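Local coordinates for dihydrodipicolinate reductase N-terminus domain-containing protein (Mycobacterium smegmatis, PDB 6IAQ) that binds NADP and, as a native amine dehydrogenase, probably catalyses the asymmetric reductive amination of ketones, at residues V219-T224 with R257-E262. Numbering follows the deposited sequence.
Sequences VKSITT and RIETEE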
loop_
_atom_site.group_PDB
_atom_site.type_symbol
_atom_site.label_atom_id
_atom_site.label_comp_id
_atom_site.label_asym_id
_atom_site.label_seq_id
_atom_site.Cartn_x
_atom_site.Cartn_y
_atom_site.Cartn_z
ATOM N N VAL A 219 -17.405 -9.484 13.206
ATOM C CA VAL A 219 -17.642 -8.429 14.224
ATOM C C VAL A 219 -18.088 -9.120 15.516
ATOM O O VAL A 219 -18.961 -9.994 15.453
ATOM C CB VAL A 219 -18.655 -7.381 13.736
ATOM C CG1 VAL A 219 -18.961 -6.379 14.811
ATOM C CG2 VAL A 219 -18.173 -6.670 12.482
ATOM N N LYS A 220 -17.462 -8.767 16.635
ATOM C CA LYS A 220 -17.884 -9.162 17.999
ATOM C C LYS A 220 -18.571 -7.968 18.644
ATOM O O LYS A 220 -19.591 -8.167 19.288
ATOM C CB LYS A 220 -16.674 -9.596 18.832
ATOM C CG LYS A 220 -16.949 -9.889 20.298
ATOM C CD LYS A 220 -15.738 -10.457 20.993
ATOM C CE LYS A 220 -16.017 -10.892 22.415
ATOM N NZ LYS A 220 -15.021 -10.325 23.363
ATOM N N SER A 221 -18.020 -6.766 18.478
ATOM C CA SER A 221 -18.483 -5.554 19.192
ATOM C C SER A 221 -18.157 -4.305 18.359
ATOM O O SER A 221 -17.037 -4.249 17.806
ATOM C CB SER A 221 -17.853 -5.511 20.558
ATOM O OG SER A 221 -17.631 -4.175 20.968
ATOM N N ILE A 222 -19.091 -3.354 18.282
ATOM C CA ILE A 222 -18.887 -2.029 17.629
ATOM C C ILE A 222 -19.200 -0.947 18.664
ATOM O O ILE A 222 -20.319 -0.957 19.208
ATOM C CB ILE A 222 -19.760 -1.869 16.363
ATOM C CG1 ILE A 222 -19.582 -3.047 15.403
ATOM C CG2 ILE A 222 -19.472 -0.529 15.691
ATOM C CD1 ILE A 222 -20.347 -2.943 14.112
ATOM N N THR A 223 -18.264 -0.028 18.899
ATOM C CA THR A 223 -18.454 1.173 19.754
ATOM C C THR A 223 -17.995 2.426 19.017
ATOM O O THR A 223 -17.261 2.316 18.025
ATOM C CB THR A 223 -17.728 1.023 21.097
ATOM O OG1 THR A 223 -16.392 0.587 20.828
ATOM C CG2 THR A 223 -18.454 0.057 22.013
ATOM N N THR A 224 -18.443 3.589 19.487
ATOM C CA THR A 224 -18.262 4.894 18.812
ATOM C C THR A 224 -18.474 6.002 19.827
ATOM O O THR A 224 -19.266 5.797 20.746
ATOM C CB THR A 224 -19.225 5.057 17.624
ATOM O OG1 THR A 224 -18.824 6.250 16.956
ATOM C CG2 THR A 224 -20.685 5.146 18.039
ATOM N N ARG A 257 -14.496 1.914 17.012
ATOM C CA ARG A 257 -13.799 0.689 17.458
ATOM C C ARG A 257 -14.623 -0.525 17.079
ATOM O O ARG A 257 -15.842 -0.540 17.358
ATOM C CB ARG A 257 -13.604 0.746 18.972
ATOM C CG ARG A 257 -12.923 -0.471 19.576
ATOM C CD ARG A 257 -12.927 -0.268 21.079
ATOM N NE ARG A 257 -11.660 -0.626 21.672
ATOM C CZ ARG A 257 -11.351 -1.833 22.133
ATOM N NH1 ARG A 257 -12.231 -2.818 22.100
ATOM N NH2 ARG A 257 -10.155 -2.053 22.646
ATOM N N ILE A 258 -13.974 -1.499 16.454
ATOM C CA ILE A 258 -14.582 -2.812 16.137
ATOM C C ILE A 258 -13.677 -3.899 16.704
ATOM O O ILE A 258 -12.498 -3.974 16.293
ATOM C CB ILE A 258 -14.813 -2.964 14.630
ATOM C CG1 ILE A 258 -15.718 -1.845 14.093
ATOM C CG2 ILE A 258 -15.348 -4.358 14.335
ATOM C CD1 ILE A 258 -16.088 -2.007 12.633
ATOM N N GLU A 259 -14.220 -4.707 17.615
ATOM C CA GLU A 259 -13.577 -5.960 18.081
ATOM C C GLU A 259 -14.060 -7.097 17.200
ATOM O O GLU A 259 -15.259 -7.125 16.887
ATOM C CB GLU A 259 -13.925 -6.244 19.531
ATOM C CG GLU A 259 -13.630 -5.079 20.430
ATOM C CD GLU A 259 -13.851 -5.403 21.901
ATOM O OE1 GLU A 259 -14.127 -6.587 22.216
ATOM O OE2 GLU A 259 -13.777 -4.463 22.716
ATOM N N THR A 260 -13.158 -7.984 16.813
ATOM C CA THR A 260 -13.507 -9.179 16.018
ATOM C C THR A 260 -13.540 -10.396 16.940
ATOM O O THR A 260 -12.829 -10.390 17.970
ATOM C CB THR A 260 -12.532 -9.351 14.851
ATOM O OG1 THR A 260 -11.234 -9.631 15.385
ATOM C CG2 THR A 260 -12.506 -8.124 13.966
ATOM N N GLU A 261 -14.324 -11.408 16.562
ATOM C CA GLU A 261 -14.344 -12.706 17.280
ATOM C C GLU A 261 -12.924 -13.288 17.238
ATOM O O GLU A 261 -12.472 -13.798 18.257
ATOM C CB GLU A 261 -15.403 -13.641 16.686
ATOM C CG GLU A 261 -16.840 -13.173 16.880
ATOM C CD GLU A 261 -17.354 -13.066 18.323
ATOM O OE1 GLU A 261 -16.559 -13.245 19.303
ATOM O OE2 GLU A 261 -18.568 -12.762 18.485
ATOM N N GLU A 262 -12.214 -13.133 16.119
ATOM C CA GLU A 262 -10.914 -13.804 15.871
ATOM C C GLU A 262 -9.775 -13.170 16.688
ATOM O O GLU A 262 -8.695 -13.781 16.720
ATOM C CB GLU A 262 -10.590 -13.800 14.379
ATOM C CG GLU A 262 -11.558 -14.602 13.531
ATOM C CD GLU A 262 -12.827 -13.878 13.102
ATOM O OE1 GLU A 262 -13.072 -12.740 13.571
ATOM O OE2 GLU A 262 -13.577 -14.443 12.296
HETATM O O HOH W 1 -15.888 -2.338 20.257
#
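A classic beta bulge lies near the start of the antiparallel pairing between V219-T224 and R257-E262, between V219 opposite T260 and S221 opposite E259; here K220 and S221 together face E259. The carbonyl oxygen of E259 takes both amides, K220 N at 2.8 Å and S221 N at 3.2 Å, and the two donors approach from the same face of its carbonyl plane. Beyond the bulge the ladder is regular: E259 N donates to S221 O, T223 N reaches R257 O at 2.9 Å, and R257 N returns to T223 O. Between these rungs CA-H...O contacts run from I258 CA to S221 O and from I222 CA to R257 O.

The two faces of the pair differ sharply. One is polar, carrying S221, T223, R257 and E259. T223 and R257 run abreast out of this face; with chi1 at 49°, T223 OG1 sits between its own backbone N and carbonyl carbon and comes within 3.4 Å of R257 CB. A water bridges S221 OG, 2.6 Å away, and T223 OG1, and gives a weak bond to R257 O. From the bulge itself, the side chain of K220 starts toward the other strand and then leads away, passing nearly square across the E261 side chain with its CD 3.4 Å from E261 OE1; its NZ is near E259 OE1 but beyond salt-bridge range. On the apolar face, V219 CG2 meets I258 CG2 at 4.1 Å, and I222 CG1 comes to 4.3 Å from I258 CG1.

Helix 203-215 covers that apolar face, with L208 and V212 against I258. In the mixed sheet of the C-terminal domain, strand 219-230 is outermost within the chain, whereas 249-260 continues inward to 265-273 through backbone bonds between I258 and F266 and a salt bridge from R257 NE to E267.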